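Local coordinates for type II restriction enzyme MunI (Mycoplasma, PDB 1D02), which recognises the double-stranded sequence 5'-CAATTG-3' as a homodimer and cuts the DNA after the first C, leaving 5'-phosphate ends, at residues I156-K161 with M179-E184; E98-D103 with V150-D155. The protein carries 1 engineered substitution. All blocks are in the same frame, centred on the assembly; numbering follows the deposited sequence.

Contact 1 (I156-K161 with M179-E184). With nucleotides of chain B.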
ATOM      1  N   ILE D 156      -0.461   8.915 -15.843  1.00  7.69           N
ATOM      2  CA  ILE D 156      -1.002   7.691 -15.249  1.00  7.69           C
ATOM      3  C   ILE D 156      -2.527   7.747 -15.235  1.00  7.69           C
ATOM      4  O   ILE D 156      -3.191   6.717 -15.383  1.00  8.41           O
ATOM      5  CB  ILE D 156      -0.469   7.477 -13.794  1.00  8.25           C
ATOM      6  CG1 ILE D 156      -1.012   6.172 -13.202  1.00  7.69           C
ATOM      7  CG2 ILE D 156      -0.836   8.669 -12.912  1.00  7.69           C
ATOM      8  CD1 ILE D 156      -0.398   5.827 -11.804  1.00  7.69           C
ATOM      9  N   THR D 157      -3.086   8.948 -15.122  1.00  7.69           N
ATOM     10  CA  THR D 157      -4.544   9.099 -15.048  1.00  7.69           C
ATOM     11  C   THR D 157      -5.284   8.755 -16.324  1.00  7.78           C
ATOM     12  O   THR D 157      -6.513   8.681 -16.324  1.00  7.69           O
ATOM     13  CB  THR D 157      -4.958  10.533 -14.674  1.00  8.11           C
ATOM     14  OG1 THR D 157      -4.494  11.431 -15.685  1.00  7.69           O
ATOM     15  CG2 THR D 157      -4.362  10.939 -13.341  1.00  7.69           C
ATOM     16  N   ARG D 158      -4.549   8.551 -17.416  1.00  8.02           N
ATOM     17  CA  ARG D 158      -5.200   8.204 -18.681  1.00  7.69           C
ATOM     18  C   ARG D 158      -4.650   6.896 -19.244  1.00  8.50           C
ATOM     19  O   ARG D 158      -4.979   6.501 -20.351  1.00  9.13           O
ATOM     20  CB  ARG D 158      -4.990   9.343 -19.694  1.00  8.44           C
ATOM     21  CG  ARG D 158      -5.667  10.679 -19.275  1.00  8.36           C
ATOM     22  CD  ARG D 158      -5.622  11.737 -20.389  1.00  7.69           C
ATOM     23  NE  ARG D 158      -6.329  11.282 -21.581  1.00 10.32           N
ATOM     24  CZ  ARG D 158      -5.723  10.876 -22.697  1.00  9.32           C
ATOM     25  NH1 ARG D 158      -4.391  10.880 -22.777  1.00  8.48           N
ATOM     26  NH2 ARG D 158      -6.447  10.438 -23.727  1.00  9.31           N
ATOM     27  N   ASP D 159      -3.809   6.229 -18.471  1.00  7.69           N
ATOM     28  CA  ASP D 159      -3.188   4.960 -18.889  1.00  7.99           C
ATOM     29  C   ASP D 159      -4.257   3.873 -18.695  1.00  8.06           C
ATOM     30  O   ASP D 159      -4.779   3.696 -17.602  1.00  7.69           O
ATOM     31  CB  ASP D 159      -1.968   4.736 -17.990  1.00  7.69           C
ATOM     32  CG  ASP D 159      -1.267   3.406 -18.232  1.00  7.69           C
ATOM     33  OD1 ASP D 159      -1.959   2.361 -18.255  1.00  7.69           O
ATOM     34  OD2 ASP D 159      -0.013   3.429 -18.373  1.00  7.69           O
ATOM     35  N   PRO D 160      -4.595   3.133 -19.760  1.00  7.69           N
ATOM     36  CA  PRO D 160      -5.611   2.084 -19.708  1.00  9.89           C
ATOM     37  C   PRO D 160      -5.406   0.961 -18.701  1.00  9.04           C
ATOM     38  O   PRO D 160      -6.376   0.413 -18.157  1.00  9.47           O
ATOM     39  CB  PRO D 160      -5.664   1.598 -21.158  1.00  8.59           C
ATOM     40  CG  PRO D 160      -4.275   1.756 -21.593  1.00 10.11           C
ATOM     41  CD  PRO D 160      -3.921   3.137 -21.069  1.00  7.69           C
ATOM     42  N   LYS D 161      -4.148   0.616 -18.441  1.00  9.42           N
ATOM     43  CA  LYS D 161      -3.866  -0.432 -17.464  1.00  7.92           C
ATOM     44  C   LYS D 161      -3.891   0.150 -16.034  1.00  8.33           C
ATOM     45  O   LYS D 161      -4.534  -0.408 -15.132  1.00  8.83           O
ATOM     46  CB  LYS D 161      -2.501  -1.071 -17.759  1.00  8.07           C
ATOM     47  CG  LYS D 161      -2.098  -2.105 -16.724  1.00  9.38           C
ATOM     48  CD  LYS D 161      -0.616  -2.508 -16.850  1.00 11.54           C
ATOM     49  CE  LYS D 161      -0.349  -3.193 -18.166  1.00 14.60           C
ATOM     50  NZ  LYS D 161       0.965  -3.891 -18.114  1.00 11.81           N
ATOM     51  N   MET D 179      -8.887  10.865 -10.104  1.00  7.69           N
ATOM     52  CA  MET D 179      -7.935  10.978 -11.216  1.00  7.88           C
ATOM     53  C   MET D 179      -8.064  12.395 -11.771  1.00  7.69           C
ATOM     54  O   MET D 179      -9.047  12.697 -12.454  1.00  7.69           O
ATOM     55  CB  MET D 179      -8.295   9.982 -12.332  1.00  7.88           C
ATOM     56  CG  MET D 179      -8.287   8.540 -11.904  1.00 11.85           C
ATOM     57  SD  MET D 179      -6.609   7.919 -11.869  1.00 17.28           S
ATOM     58  CE  MET D 179      -6.861   6.219 -11.388  1.00 15.61           C
ATOM     59  N   TRP D 180      -7.090  13.261 -11.482  1.00  7.69           N
ATOM     60  CA  TRP D 180      -7.149  14.637 -11.965  1.00  7.69           C
ATOM     61  C   TRP D 180      -6.321  14.642 -13.244  1.00  7.70           C
ATOM     62  O   TRP D 180      -5.097  14.728 -13.207  1.00  7.69           O
ATOM     63  CB  TRP D 180      -6.571  15.594 -10.919  1.00  7.69           C
ATOM     64  CG  TRP D 180      -6.954  17.043 -11.158  1.00  9.08           C
ATOM     65  CD1 TRP D 180      -7.938  17.508 -11.993  1.00  9.43           C
ATOM     66  CD2 TRP D 180      -6.348  18.199 -10.568  1.00  7.69           C
ATOM     67  NE1 TRP D 180      -7.976  18.885 -11.958  1.00  8.50           N
ATOM     68  CE2 TRP D 180      -7.008  19.334 -11.094  1.00  7.69           C
ATOM     69  CE3 TRP D 180      -5.310  18.386  -9.647  1.00  7.69           C
ATOM     70  CZ2 TRP D 180      -6.662  20.631 -10.736  1.00  8.01           C
ATOM     71  CZ3 TRP D 180      -4.962  19.694  -9.281  1.00  7.86           C
ATOM     72  CH2 TRP D 180      -5.636  20.795  -9.826  1.00  8.12           C
ATOM     73  N   ARG D 181      -7.025  14.561 -14.373  1.00  7.69           N
ATOM     74  CA  ARG D 181      -6.374  14.456 -15.673  1.00  9.03           C
ATOM     75  C   ARG D 181      -5.747  15.724 -16.222  1.00 11.09           C
ATOM     76  O   ARG D 181      -6.130  16.833 -15.846  1.00 10.80           O
ATOM     77  CB  ARG D 181      -7.369  13.841 -16.676  1.00  8.67           C
ATOM     78  CG  ARG D 181      -7.819  12.431 -16.221  1.00  8.34           C
ATOM     79  CD  ARG D 181      -8.713  11.627 -17.194  1.00 11.60           C
ATOM     80  NE  ARG D 181      -8.727  10.241 -16.706  1.00 11.73           N
ATOM     81  CZ  ARG D 181      -9.652   9.714 -15.905  1.00 11.61           C
ATOM     82  NH1 ARG D 181     -10.703  10.430 -15.504  1.00 13.87           N
ATOM     83  NH2 ARG D 181      -9.476   8.495 -15.424  1.00 12.11           N
ATOM     84  N   PRO D 182      -4.765  15.576 -17.116  1.00 13.05           N
ATOM     85  CA  PRO D 182      -4.072  16.710 -17.734  1.00 17.03           C
ATOM     86  C   PRO D 182      -5.151  17.582 -18.391  1.00 19.14           C
ATOM     87  O   PRO D 182      -6.120  17.075 -18.969  1.00 21.37           O
ATOM     88  CB  PRO D 182      -3.198  16.029 -18.794  1.00 15.91           C
ATOM     89  CG  PRO D 182      -2.849  14.727 -18.156  1.00 13.94           C
ATOM     90  CD  PRO D 182      -4.184  14.288 -17.559  1.00 13.31           C
ATOM     91  N   ASN D 183      -5.024  18.883 -18.263  1.00 21.83           N
ATOM     92  CA  ASN D 183      -6.011  19.774 -18.880  1.00 24.21           C
ATOM     93  C   ASN D 183      -7.322  19.897 -18.131  1.00 23.29           C
ATOM     94  O   ASN D 183      -8.138  20.736 -18.498  1.00 24.85           O
ATOM     95  CB  ASN D 183      -6.358  19.378 -20.324  1.00 26.97           C
ATOM     96  CG  ASN D 183      -5.125  19.115 -21.176  1.00 29.70           C
ATOM     97  OD1 ASN D 183      -4.144  19.863 -21.128  1.00 31.86           O
ATOM     98  ND2 ASN D 183      -5.177  18.051 -21.979  1.00 30.92           N
ATOM     99  N   GLU D 184      -7.553  19.081 -17.107  1.00 20.71           N
ATOM    100  CA  GLU D 184      -8.803  19.191 -16.370  1.00 20.59           C
ATOM    101  C   GLU D 184      -8.682  20.384 -15.440  1.00 17.83           C
ATOM    102  O   GLU D 184      -7.619  20.647 -14.903  1.00 15.05           O
ATOM    103  CB  GLU D 184      -9.071  17.921 -15.585  1.00 23.00           C
ATOM    104  CG  GLU D 184     -10.453  17.896 -14.969  1.00 30.49           C
ATOM    105  CD  GLU D 184     -11.544  18.139 -16.001  1.00 34.61           C
ATOM    106  OE1 GLU D 184     -11.739  17.267 -16.875  1.00 38.25           O
ATOM    107  OE2 GLU D 184     -12.199  19.209 -15.947  1.00 37.71           O
TER
ATOM    108  P    DC B   2       1.015  -7.582 -16.584  1.00 13.61           P
ATOM    109  OP1  DC B   2       0.066  -8.548 -15.985  1.00 13.70           O
ATOM    110  OP2  DC B   2       0.520  -6.271 -17.075  1.00 14.92           O
ATOM    111  O5'  DC B   2       2.156  -7.331 -15.522  1.00 12.95           O
ATOM    112  C5'  DC B   2       2.901  -8.438 -15.077  1.00 11.54           C
ATOM    113  C4'  DC B   2       4.002  -7.985 -14.164  1.00  8.80           C
ATOM    114  O4'  DC B   2       5.063  -7.421 -14.965  1.00  9.85           O
ATOM    115  C3'  DC B   2       3.644  -6.938 -13.099  1.00  9.90           C
ATOM    116  O3'  DC B   2       3.861  -7.587 -11.845  1.00  7.69           O
ATOM    117  C2'  DC B   2       4.593  -5.776 -13.396  1.00 11.25           C
ATOM    118  C1'  DC B   2       5.708  -6.435 -14.207  1.00  9.69           C
ATOM    119  N1   DC B   2       6.464  -5.601 -15.149  1.00  8.82           N
ATOM    120  C2   DC B   2       7.859  -5.620 -15.074  1.00  9.54           C
ATOM    121  O2   DC B   2       8.398  -6.349 -14.212  1.00 11.26           O
ATOM    122  N3   DC B   2       8.582  -4.864 -15.934  1.00  9.08           N
ATOM    123  C4   DC B   2       7.952  -4.139 -16.862  1.00  8.62           C
ATOM    124  N4   DC B   2       8.686  -3.430 -17.709  1.00  7.96           N
ATOM    125  C5   DC B   2       6.528  -4.116 -16.966  1.00  7.90           C
ATOM    126  C6   DC B   2       5.831  -4.847 -16.094  1.00 10.26           C
TER

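Contact 2 (E98-D103 with V150-D155). With nucleotides of chain A.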
ATOM      1  N   GLU D  98      -3.247  12.496  -0.213  1.00  7.69           N
ATOM      2  CA  GLU D  98      -1.972  12.240  -0.873  1.00  8.38           C
ATOM      3  C   GLU D  98      -2.117  12.670  -2.324  1.00  8.38           C
ATOM      4  O   GLU D  98      -3.229  12.768  -2.852  1.00  7.69           O
ATOM      5  CB  GLU D  98      -1.605  10.748  -0.834  1.00 10.17           C
ATOM      6  CG  GLU D  98      -1.356  10.158   0.546  1.00 13.59           C
ATOM      7  CD  GLU D  98      -0.332  10.936   1.372  1.00 17.61           C
ATOM      8  OE1 GLU D  98       0.541  11.633   0.790  1.00 20.29           O
ATOM      9  OE2 GLU D  98      -0.396  10.861   2.624  1.00 16.65           O
ATOM     10  N   ILE D  99      -0.982  12.904  -2.976  1.00  8.57           N
ATOM     11  CA  ILE D  99      -0.974  13.304  -4.370  1.00  9.23           C
ATOM     12  C   ILE D  99       0.074  12.410  -5.019  1.00  9.98           C
ATOM     13  O   ILE D  99       1.254  12.460  -4.643  1.00 12.30           O
ATOM     14  CB  ILE D  99      -0.570  14.788  -4.529  1.00  8.35           C
ATOM     15  CG1 ILE D  99      -1.645  15.699  -3.883  1.00  8.66           C
ATOM     16  CG2 ILE D  99      -0.430  15.132  -6.011  1.00  9.03           C
ATOM     17  CD1 ILE D  99      -1.336  17.163  -3.983  1.00 10.62           C
ATOM     18  N   LYS D 100      -0.346  11.597  -5.980  1.00  8.74           N
ATOM     19  CA  LYS D 100       0.585  10.694  -6.647  1.00  9.05           C
ATOM     20  C   LYS D 100       0.668  11.074  -8.115  1.00  9.27           C
ATOM     21  O   LYS D 100      -0.293  10.914  -8.859  1.00  7.87           O
ATOM     22  CB  LYS D 100       0.109   9.243  -6.467  1.00 11.34           C
ATOM     23  CG  LYS D 100       0.415   8.701  -5.066  1.00 13.94           C
ATOM     24  CD  LYS D 100       1.937   8.570  -4.885  1.00 16.27           C
ATOM     25  CE  LYS D 100       2.374   8.474  -3.422  1.00 22.23           C
ATOM     26  NZ  LYS D 100       2.147   9.748  -2.685  1.00 21.45           N
ATOM     27  N   ARG D 101       1.806  11.625  -8.523  1.00  9.32           N
ATOM     28  CA  ARG D 101       1.997  12.040  -9.919  1.00 10.35           C
ATOM     29  C   ARG D 101       2.847  10.984 -10.583  1.00  9.30           C
ATOM     30  O   ARG D 101       3.844  10.550 -10.009  1.00  7.69           O
ATOM     31  CB  ARG D 101       2.753  13.374  -9.990  1.00 14.62           C
ATOM     32  CG  ARG D 101       2.200  14.443  -9.063  1.00 21.34           C
ATOM     33  CD  ARG D 101       2.964  15.782  -9.157  1.00 28.22           C
ATOM     34  NE  ARG D 101       2.561  16.717  -8.092  1.00 32.94           N
ATOM     35  CZ  ARG D 101       2.985  16.650  -6.826  1.00 35.93           C
ATOM     36  NH1 ARG D 101       3.838  15.699  -6.453  1.00 36.05           N
ATOM     37  NH2 ARG D 101       2.543  17.524  -5.921  1.00 36.73           N
ATOM     38  N   GLN D 102       2.470  10.568 -11.784  1.00  7.69           N
ATOM     39  CA  GLN D 102       3.278   9.539 -12.469  1.00  7.69           C
ATOM     40  C   GLN D 102       2.997   9.514 -13.959  1.00  8.70           C
ATOM     41  O   GLN D 102       1.896   9.882 -14.406  1.00  7.69           O
ATOM     42  CB  GLN D 102       2.973   8.159 -11.870  1.00  7.69           C
ATOM     43  CG  GLN D 102       3.944   7.025 -12.272  1.00  7.69           C
ATOM     44  CD  GLN D 102       3.812   5.830 -11.332  1.00  8.77           C
ATOM     45  OE1 GLN D 102       3.454   4.701 -11.743  1.00  9.60           O
ATOM     46  NE2 GLN D 102       4.085   6.071 -10.061  1.00  7.69           N
ATOM     47  N   ASP D 103       4.005   9.106 -14.727  1.00  7.69           N
ATOM     48  CA  ASP D 103       3.842   8.994 -16.170  1.00  7.74           C
ATOM     49  C   ASP D 103       2.942   7.809 -16.499  1.00  7.79           C
ATOM     50  O   ASP D 103       2.455   7.118 -15.599  1.00  7.69           O
ATOM     51  CB  ASP D 103       5.204   8.843 -16.857  1.00  7.71           C
ATOM     52  CG  ASP D 103       6.044  10.108 -16.764  1.00  9.46           C
ATOM     53  OD1 ASP D 103       5.457  11.213 -16.718  1.00  7.84           O
ATOM     54  OD2 ASP D 103       7.292   9.999 -16.745  1.00  9.09           O
ATOM     55  N   VAL D 150      -6.696   9.911  -2.110  1.00  7.69           N
ATOM     56  CA  VAL D 150      -5.492   9.933  -2.935  1.00  7.69           C
ATOM     57  C   VAL D 150      -5.860  10.560  -4.286  1.00  7.69           C
ATOM     58  O   VAL D 150      -6.780  10.104  -4.965  1.00  7.69           O
ATOM     59  CB  VAL D 150      -4.927   8.503  -3.167  1.00  7.69           C
ATOM     60  CG1 VAL D 150      -3.728   8.563  -4.104  1.00  7.69           C
ATOM     61  CG2 VAL D 150      -4.497   7.853  -1.819  1.00  7.69           C
ATOM     62  N   VAL D 151      -5.173  11.647  -4.625  1.00  7.69           N
ATOM     63  CA  VAL D 151      -5.392  12.310  -5.911  1.00  7.69           C
ATOM     64  C   VAL D 151      -4.230  11.959  -6.833  1.00  7.77           C
ATOM     65  O   VAL D 151      -3.060  12.209  -6.489  1.00  7.69           O
ATOM     66  CB  VAL D 151      -5.474  13.836  -5.740  1.00  7.69           C
ATOM     67  CG1 VAL D 151      -5.616  14.504  -7.110  1.00  7.69           C
ATOM     68  CG2 VAL D 151      -6.679  14.185  -4.837  1.00  7.69           C
ATOM     69  N   PHE D 152      -4.546  11.345  -7.973  1.00  7.69           N
ATOM     70  CA  PHE D 152      -3.531  10.963  -8.963  1.00  7.74           C
ATOM     71  C   PHE D 152      -3.470  12.064 -10.015  1.00  8.68           C
ATOM     72  O   PHE D 152      -4.493  12.686 -10.328  1.00  7.69           O
ATOM     73  CB  PHE D 152      -3.884   9.629  -9.631  1.00  7.69           C
ATOM     74  CG  PHE D 152      -3.845   8.441  -8.693  1.00  7.69           C
ATOM     75  CD1 PHE D 152      -5.009   7.987  -8.066  1.00  8.04           C
ATOM     76  CD2 PHE D 152      -2.650   7.789  -8.430  1.00  7.69           C
ATOM     77  CE1 PHE D 152      -4.984   6.897  -7.182  1.00  7.69           C
ATOM     78  CE2 PHE D 152      -2.607   6.697  -7.547  1.00  7.69           C
ATOM     79  CZ  PHE D 152      -3.775   6.246  -6.919  1.00  7.70           C
ATOM     80  N   GLU D 153      -2.277  12.275 -10.564  1.00  7.69           N
ATOM     81  CA  GLU D 153      -2.031  13.328 -11.560  1.00  7.69           C
ATOM     82  C   GLU D 153      -1.013  12.785 -12.546  1.00  7.69           C
ATOM     83  O   GLU D 153      -0.291  11.844 -12.222  1.00  7.69           O
ATOM     84  CB  GLU D 153      -1.417  14.566 -10.889  1.00  7.87           C
ATOM     85  CG  GLU D 153      -2.348  15.281  -9.903  1.00  7.93           C
ATOM     86  CD  GLU D 153      -1.701  16.481  -9.190  1.00  9.95           C
ATOM     87  OE1 GLU D 153      -0.509  16.779  -9.410  1.00  9.58           O
ATOM     88  OE2 GLU D 153      -2.406  17.118  -8.370  1.00  8.60           O
ATOM     89  N   GLY D 154      -0.939  13.396 -13.729  1.00  7.69           N
ATOM     90  CA  GLY D 154       0.028  12.946 -14.728  1.00  7.69           C
ATOM     91  C   GLY D 154      -0.576  11.975 -15.730  1.00  8.38           C
ATOM     92  O   GLY D 154      -1.766  11.642 -15.673  1.00  7.69           O
ATOM     93  N   ASP D 155       0.242  11.494 -16.659  1.00  7.74           N
ATOM     94  CA  ASP D 155      -0.285  10.567 -17.661  1.00  7.69           C
ATOM     95  C   ASP D 155      -0.839   9.261 -17.074  1.00  7.69           C
ATOM     96  O   ASP D 155      -1.631   8.567 -17.725  1.00  7.69           O
ATOM     97  CB  ASP D 155       0.796  10.298 -18.722  1.00  7.69           C
ATOM     98  CG  ASP D 155       0.967  11.467 -19.668  1.00  9.30           C
ATOM     99  OD1 ASP D 155       2.021  11.571 -20.325  1.00  9.06           O
ATOM    100  OD2 ASP D 155       0.035  12.282 -19.767  1.00  8.88           O
TER
ATOM    101  P    DT A   6       7.490   9.550 -12.838  1.00  7.69           P
ATOM    102  OP1  DT A   6       7.260  11.009 -12.728  1.00  7.91           O
ATOM    103  OP2  DT A   6       6.511   8.694 -13.555  1.00  7.69           O
ATOM    104  O5'  DT A   6       8.921   9.302 -13.470  1.00  8.27           O
ATOM    105  C5'  DT A   6       9.974  10.177 -13.130  1.00  8.15           C
ATOM    106  C4'  DT A   6      11.221   9.393 -12.815  1.00  8.89           C
ATOM    107  O4'  DT A   6      11.049   8.656 -11.581  1.00  7.69           O
ATOM    108  C3'  DT A   6      11.563   8.350 -13.873  1.00  8.35           C
ATOM    109  O3'  DT A   6      12.500   8.890 -14.790  1.00  8.99           O
ATOM    110  C2'  DT A   6      12.182   7.205 -13.078  1.00  9.04           C
ATOM    111  C1'  DT A   6      11.831   7.460 -11.615  1.00  9.75           C
ATOM    112  N1   DT A   6      10.982   6.371 -11.119  1.00  8.89           N
ATOM    113  C2   DT A   6      11.521   5.397 -10.303  1.00  7.69           C
ATOM    114  O2   DT A   6      12.687   5.408  -9.941  1.00  7.87           O
ATOM    115  N3   DT A   6      10.645   4.411  -9.926  1.00  7.91           N
ATOM    116  C4   DT A   6       9.310   4.310 -10.275  1.00  7.69           C
ATOM    117  O4   DT A   6       8.637   3.357  -9.872  1.00  7.86           O
ATOM    118  C5   DT A   6       8.814   5.380 -11.121  1.00  8.62           C
ATOM    119  C7   DT A   6       7.387   5.362 -11.548  1.00  7.69           C
ATOM    120  C6   DT A   6       9.661   6.342 -11.490  1.00  8.48           C
ATOM    121  P    DA A   5       6.904  13.769  -8.023  1.00 15.01           P
ATOM    122  OP1  DA A   5       7.566  14.828  -8.820  1.00 13.59           O
ATOM    123  OP2  DA A   5       5.453  13.826  -7.794  1.00 11.96           O
ATOM    124  O5'  DA A   5       7.169  12.300  -8.607  1.00 13.11           O
ATOM    125  C5'  DA A   5       8.187  12.055  -9.541  1.00 13.28           C
ATOM    126  C4'  DA A   5       8.380  10.569  -9.751  1.00 10.81           C
ATOM    127  O4'  DA A   5       8.877   9.956  -8.543  1.00  9.00           O
ATOM    128  C3'  DA A   5       7.213   9.691 -10.232  1.00  9.26           C
ATOM    129  O3'  DA A   5       7.651   8.942 -11.368  1.00  9.19           O
ATOM    130  C2'  DA A   5       7.057   8.669  -9.108  1.00  8.01           C
ATOM    131  C1'  DA A   5       8.485   8.607  -8.582  1.00  7.99           C
ATOM    132  N9   DA A   5       8.689   8.036  -7.253  1.00  7.92           N
ATOM    133  C8   DA A   5       7.850   8.092  -6.166  1.00  7.78           C
ATOM    134  N7   DA A   5       8.318   7.483  -5.109  1.00  7.69           N
ATOM    135  C5   DA A   5       9.542   6.985  -5.517  1.00  7.69           C
ATOM    136  C6   DA A   5      10.535   6.228  -4.848  1.00  7.69           C
ATOM    137  N6   DA A   5      10.439   5.832  -3.574  1.00  7.69           N
ATOM    138  N1   DA A   5      11.640   5.880  -5.548  1.00  7.69           N
ATOM    139  C2   DA A   5      11.727   6.269  -6.824  1.00  7.80           C
ATOM    140  N3   DA A   5      10.865   6.980  -7.556  1.00  7.69           N
ATOM    141  C4   DA A   5       9.786   7.315  -6.836  1.00  8.13           C
ATOM    142  P    DA A   4       5.145  11.938  -1.872  1.00  8.01           P
ATOM    143  OP1  DA A   4       3.992  12.783  -2.271  1.00  8.35           O
ATOM    144  OP2  DA A   4       4.989  10.461  -1.789  1.00  7.69           O
ATOM    145  O5'  DA A   4       6.333  12.254  -2.883  1.00  7.69           O
ATOM    146  C5'  DA A   4       6.796  13.584  -3.071  1.00  8.76           C
ATOM    147  C4'  DA A   4       7.755  13.632  -4.239  1.00  8.19           C
ATOM    148  O4'  DA A   4       8.980  12.933  -3.923  1.00  8.36           O
ATOM    149  C3'  DA A   4       7.234  13.000  -5.521  1.00  8.06           C
ATOM    150  O3'  DA A   4       7.694  13.794  -6.621  1.00  9.84           O
ATOM    151  C2'  DA A   4       7.850  11.604  -5.507  1.00  9.60           C
ATOM    152  C1'  DA A   4       9.184  11.836  -4.810  1.00  8.88           C
ATOM    153  N9   DA A   4       9.698  10.726  -3.999  1.00  8.62           N
ATOM    154  C8   DA A   4       9.067  10.081  -2.960  1.00  8.09           C
ATOM    155  N7   DA A   4       9.826   9.208  -2.341  1.00  7.69           N
ATOM    156  C5   DA A   4      11.030   9.262  -3.028  1.00  9.42           C
ATOM    157  C6   DA A   4      12.264   8.608  -2.828  1.00  7.78           C
ATOM    158  N6   DA A   4      12.489   7.737  -1.843  1.00  7.69           N
ATOM    159  N1   DA A   4      13.278   8.905  -3.674  1.00 10.09           N
ATOM    160  C2   DA A   4      13.055   9.793  -4.652  1.00  7.69           C
ATOM    161  N3   DA A   4      11.947  10.475  -4.938  1.00  9.57           N
ATOM    162  C4   DA A   4      10.960  10.167  -4.072  1.00  7.81           C
TER
HETATM  163  O   HOH W   1       2.892  12.495 -16.739  1.00  9.48           O

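Contact 1 (I156-K161 with M179-E184)
Extended from CG to NE, the side chain of Arg181 runs past that of Thr157 in the opposite sense and carries its guanidinium to the Thr157 carbonyl. Thr157 in turn has OG1 between its backbone N and carbonyl carbon (chi1 62°), which lays the hydroxyl against aliphatic atoms: OG1 is 3.5 Å from Arg181 CG and 3.4 Å from Pro182 CD. These are packing contacts, because the polar need of OG1 is met by Gly154 O. The methyl branch turns to the methionine, with Thr157 CG2 4.0 Å from Met179 SD. Arg181 NE grips Thr157 O at 2.7 Å, coming from above the carbonyl plane with an N-H...O angle of 141°; NH2 adds a weak bond to Thr157 O at 3.1 Å. Met179 CB covers one guanidinium face near its rim. Next along, the Arg158 side chain runs obliquely across that of Arg181, with Arg158 CG 3.8 Å from Arg181 CD and the guanidinium planes 88° apart; Arg158 NH2 forms a salt bridge with Glu107, and NE bonds to Glu65 O of the second subunit. Farther on, Asp159 N-caps helix 160-170, OD1 accepting from Lys161 N at 2.8 Å, while Lys161 NZ reaches OP2 of DC2 of chain B at 2.6 Å. Within the beta-alpha-beta unit, the turn from strand 148-153 into helix 160-170 thus meets the end of strand 177-180. With NE as main donor and NH2 a weak second, the Thr157 oxygen probably restrains the rotation of the Arg181 guanidinium, whose charge probably polarises the Thr157 peptide.

Contact 2 (E98-D103 with V150-D155)
Arg101 and Glu153 lie side by side and point the same way, yet their flat ends do not share a plane: guanidinium and carboxylate are turned 72° apart, and the salt bridge runs from Arg101 NE to Glu153 OE1 at 3.3 Å. Ile99 CG2 sits over one guanidinium face toward its rim and also touches the glutamate, 3.7 Å from Glu153 OE2. The guanidinium edge serves the DNA, Arg101 NH1 giving a hydrogen bond of 2.8 Å to OP2 of DA5 of chain A. These groups share a face of two neighbouring parallel strands in the central mixed sheet of this PD-(D/E)XK-clan nuclease, and Glu98-Ile99-Lys100 fits the (D/E)XK element of that motif. Backbone bonds hold the pairing, among them Val151 N to Glu98 O, nearly straight at 178°. On the face opposite Arg101, Lys100 CB approaches the Phe152 ring at a slant, 3.7 Å from CD2 of Phe152, while Val150 CG1 lies over one face of the ring, toward its rim. The lysine chain bends at chi2 (-67°), leaving the phenyl ring behind, and Lys100 NZ reaches OP2 of DA4 of chain A at 3.1 Å. Beyond the strands, Asp103 N donates to OP2 of DT6 of chain A at 2.8 Å, so successive backbone phosphates meet successive parts of 98-103. A water bridges the ends of the segments, donating to Asp103 OD1 at 2.9 Å and accepting from Asp155 N.

After strands 40-44 and 84-88 the chain forms strand 93-101, and contact 2 closes a loop of 46 residues, which includes helix 128-138, when strand 148-153 pairs beside it. Contact 1 opens immediately afterwards at residue 156 and closes a shorter loop of 17 residues, mostly helix 160-170, with the end of strand 177-180. The two loops neither nest nor cross but follow in series. Their centres are about 8 Å apart, and they meet through probable backbone hydrogen bonds, Trp180 N to Phe152 O and Ile156 N to Gln102 O, both 2.9 Å. Strand 148-153 thereby lies between its two parallel neighbours, 93-101 and 177-180.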